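Local structure of CglIIR protein (Corynebacterium glutamicum, 6F1S) at residues K38-L43 with L129-G134. The protein is the H subunit of the CglI restriction endonuclease, a probable NTPase with a DEAD-Z1 helicase-like motor, of which this is the C-terminal domain. Residues are numbered along the deposited sequence; the frame is centred on the assembly and turned at random.
Sequences KLLAYL and LYRIEG
Leu39 and Leu129 both carry CG beside the backbone N, anti to the carbonyl carbon (chi1 -68° and -72°), and with these torsions their branched ends meet. This is helix-on-sheet packing: helix 32-46 lies against strand 126-132, the middle strand of a five-stranded mixed sheet. The two leucine side chains cross at about a right angle, and Leu39 CD1 comes 3.9 Å from Leu129 CD1. The second branch, Leu39 CD2, is 4.1 Å from the same Leu129 CD1, which therefore faces both methyls of the helix residue. Both leucines are buried and also touch Trp153 of the adjacent strand 152-158, which places them in the hydrophobic layer between helix and sheet.

Two residues further along the strand the contact changes character. Arg131 is extended from CG to NE, and Leu40 lies across it at roughly a right angle. Leu40 CD1 lies 3.9 Å from Arg131 NE, approaching the guanidinium obliquely, while Leu40 CD2 is 4.1 Å from Arg131 CD. No hydrogen bond links the two segments, so apolar and methyl-to-arginine contacts carry the 152 Å² of buried surface. Arg131 NE forms a salt bridge with Asp36, earlier on the same helix, which ties helix to strand electrostatically, and a further partner, Glu133, follows just past the strand. There Arg131 NH1 donates to Glu133 OE1 at 2.9 Å through a nearly straight hydrogen bond (163°) that forms part of a salt bridge; OE1 lies close to the guanidinium plane, whereas the nitrogen meets it on the anti side, tilted well out of the carboxylate plane.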
loop_
_atom_site.group_PDB
_atom_site.type_symbol
_atom_site.label_atom_id
_atom_site.label_comp_id
_atom_site.label_asym_id
_atom_site.label_seq_id
_atom_site.Cartn_x
_atom_site.Cartn_y
_atom_site.Cartn_z
ATOM N N LYS A 38 14.277 -0.863 1.098
ATOM C CA LYS A 38 13.918 -1.107 -0.296
ATOM C C LYS A 38 13.001 -0.019 -0.863
ATOM O O LYS A 38 13.273 0.531 -1.931
ATOM C CB LYS A 38 13.254 -2.482 -0.422
ATOM C CG LYS A 38 12.422 -2.685 -1.679
ATOM C CD LYS A 38 13.235 -3.282 -2.819
ATOM C CE LYS A 38 12.326 -3.897 -3.883
ATOM N NZ LYS A 38 11.523 -5.032 -3.339
ATOM N N LEU A 39 11.925 0.292 -0.144
ATOM C CA LEU A 39 10.959 1.285 -0.610
ATOM C C LEU A 39 11.552 2.695 -0.614
ATOM O O LEU A 39 11.307 3.475 -1.535
ATOM C CB LEU A 39 9.686 1.246 0.246
ATOM C CG LEU A 39 8.820 -0.015 0.119
ATOM C CD1 LEU A 39 7.586 0.071 1.011
ATOM C CD2 LEU A 39 8.412 -0.255 -1.330
ATOM N N LEU A 40 12.342 3.017 0.407
ATOM C CA LEU A 40 12.982 4.329 0.475
ATOM C C LEU A 40 14.061 4.503 -0.598
ATOM O O LEU A 40 14.258 5.607 -1.106
ATOM C CB LEU A 40 13.577 4.565 1.862
ATOM C CG LEU A 40 12.555 4.776 2.983
ATOM C CD1 LEU A 40 13.258 4.980 4.315
ATOM C CD2 LEU A 40 11.625 5.946 2.670
ATOM N N ALA A 41 14.755 3.420 -0.946
ATOM C CA ALA A 41 15.729 3.479 -2.037
ATOM C C ALA A 41 15.005 3.669 -3.362
ATOM O O ALA A 41 15.504 4.348 -4.255
ATOM C CB ALA A 41 16.588 2.230 -2.078
ATOM N N TYR A 42 13.825 3.068 -3.482
ATOM C CA TYR A 42 13.020 3.216 -4.689
ATOM C C TYR A 42 12.525 4.655 -4.812
ATOM O O TYR A 42 12.591 5.250 -5.889
ATOM C CB TYR A 42 11.834 2.240 -4.682
ATOM C CG TYR A 42 11.022 2.237 -5.961
ATOM C CD1 TYR A 42 10.099 3.241 -6.228
ATOM C CD2 TYR A 42 11.171 1.219 -6.901
ATOM C CE1 TYR A 42 9.362 3.247 -7.394
ATOM C CE2 TYR A 42 10.432 1.214 -8.072
ATOM C CZ TYR A 42 9.528 2.229 -8.313
ATOM O OH TYR A 42 8.790 2.234 -9.473
ATOM N N LEU A 43 12.031 5.198 -3.703
ATOM C CA LEU A 43 11.499 6.560 -3.662
ATOM C C LEU A 43 12.519 7.583 -4.147
ATOM O O LEU A 43 12.187 8.528 -4.858
ATOM C CB LEU A 43 11.045 6.902 -2.245
ATOM C CG LEU A 43 10.756 8.362 -1.900
ATOM C CD1 LEU A 43 9.706 8.952 -2.831
ATOM C CD2 LEU A 43 10.314 8.458 -0.452
ATOM N N LEU A 129 1.312 3.470 -0.968
ATOM C CA LEU A 129 1.955 3.066 0.279
ATOM C C LEU A 129 2.210 4.277 1.179
ATOM O O LEU A 129 2.827 5.257 0.766
ATOM C CB LEU A 129 3.264 2.318 -0.007
ATOM C CG LEU A 129 3.097 0.900 -0.571
ATOM C CD1 LEU A 129 4.392 0.356 -1.174
ATOM C CD2 LEU A 129 2.585 -0.040 0.493
ATOM N N TYR A 130 1.704 4.203 2.407
ATOM C CA TYR A 130 1.888 5.263 3.392
ATOM C C TYR A 130 2.883 4.833 4.461
ATOM O O TYR A 130 2.688 3.804 5.115
ATOM C CB TYR A 130 0.560 5.636 4.059
ATOM C CG TYR A 130 -0.218 6.748 3.385
ATOM C CD1 TYR A 130 -0.135 6.952 2.018
ATOM C CD2 TYR A 130 -1.040 7.593 4.126
ATOM C CE1 TYR A 130 -0.852 7.961 1.400
ATOM C CE2 TYR A 130 -1.754 8.608 3.517
ATOM C CZ TYR A 130 -1.653 8.787 2.152
ATOM O OH TYR A 130 -2.355 9.791 1.522
ATOM N N ARG A 131 3.942 5.619 4.636
ATOM C CA ARG A 131 4.928 5.345 5.678
ATOM C C ARG A 131 4.583 6.130 6.934
ATOM O O ARG A 131 4.562 7.354 6.924
ATOM C CB ARG A 131 6.342 5.689 5.203
ATOM C CG ARG A 131 7.468 5.148 6.087
ATOM C CD ARG A 131 8.823 5.672 5.627
ATOM N NE ARG A 131 9.937 5.054 6.340
ATOM C CZ ARG A 131 10.423 5.501 7.493
ATOM N NH1 ARG A 131 9.886 6.568 8.072
ATOM N NH2 ARG A 131 11.442 4.878 8.071
ATOM N N ILE A 132 4.305 5.414 8.017
ATOM C CA ILE A 132 3.920 6.043 9.275
ATOM C C ILE A 132 4.931 5.727 10.364
ATOM O O ILE A 132 5.212 4.560 10.637
ATOM C CB ILE A 132 2.527 5.584 9.732
ATOM C CG1 ILE A 132 1.486 5.936 8.674
ATOM C CG2 ILE A 132 2.168 6.208 11.077
ATOM C CD1 ILE A 132 0.114 5.370 8.957
ATOM N N GLU A 133 5.463 6.775 10.984
ATOM C CA GLU A 133 6.495 6.635 12.002
ATOM C C GLU A 133 6.257 7.603 13.159
ATOM O O GLU A 133 5.805 8.723 12.951
ATOM C CB GLU A 133 7.874 6.875 11.384
ATOM C CG GLU A 133 9.042 6.634 12.316
ATOM C CD GLU A 133 10.301 7.352 11.863
ATOM O OE1 GLU A 133 10.844 7.006 10.794
ATOM O OE2 GLU A 133 10.743 8.273 12.578
ATOM N N GLY A 134 6.557 7.163 14.378
ATOM C CA GLY A 134 6.499 8.025 15.548
ATOM C C GLY A 134 5.092 8.319 16.029
ATOM O O GLY A 134 4.797 9.425 16.475
#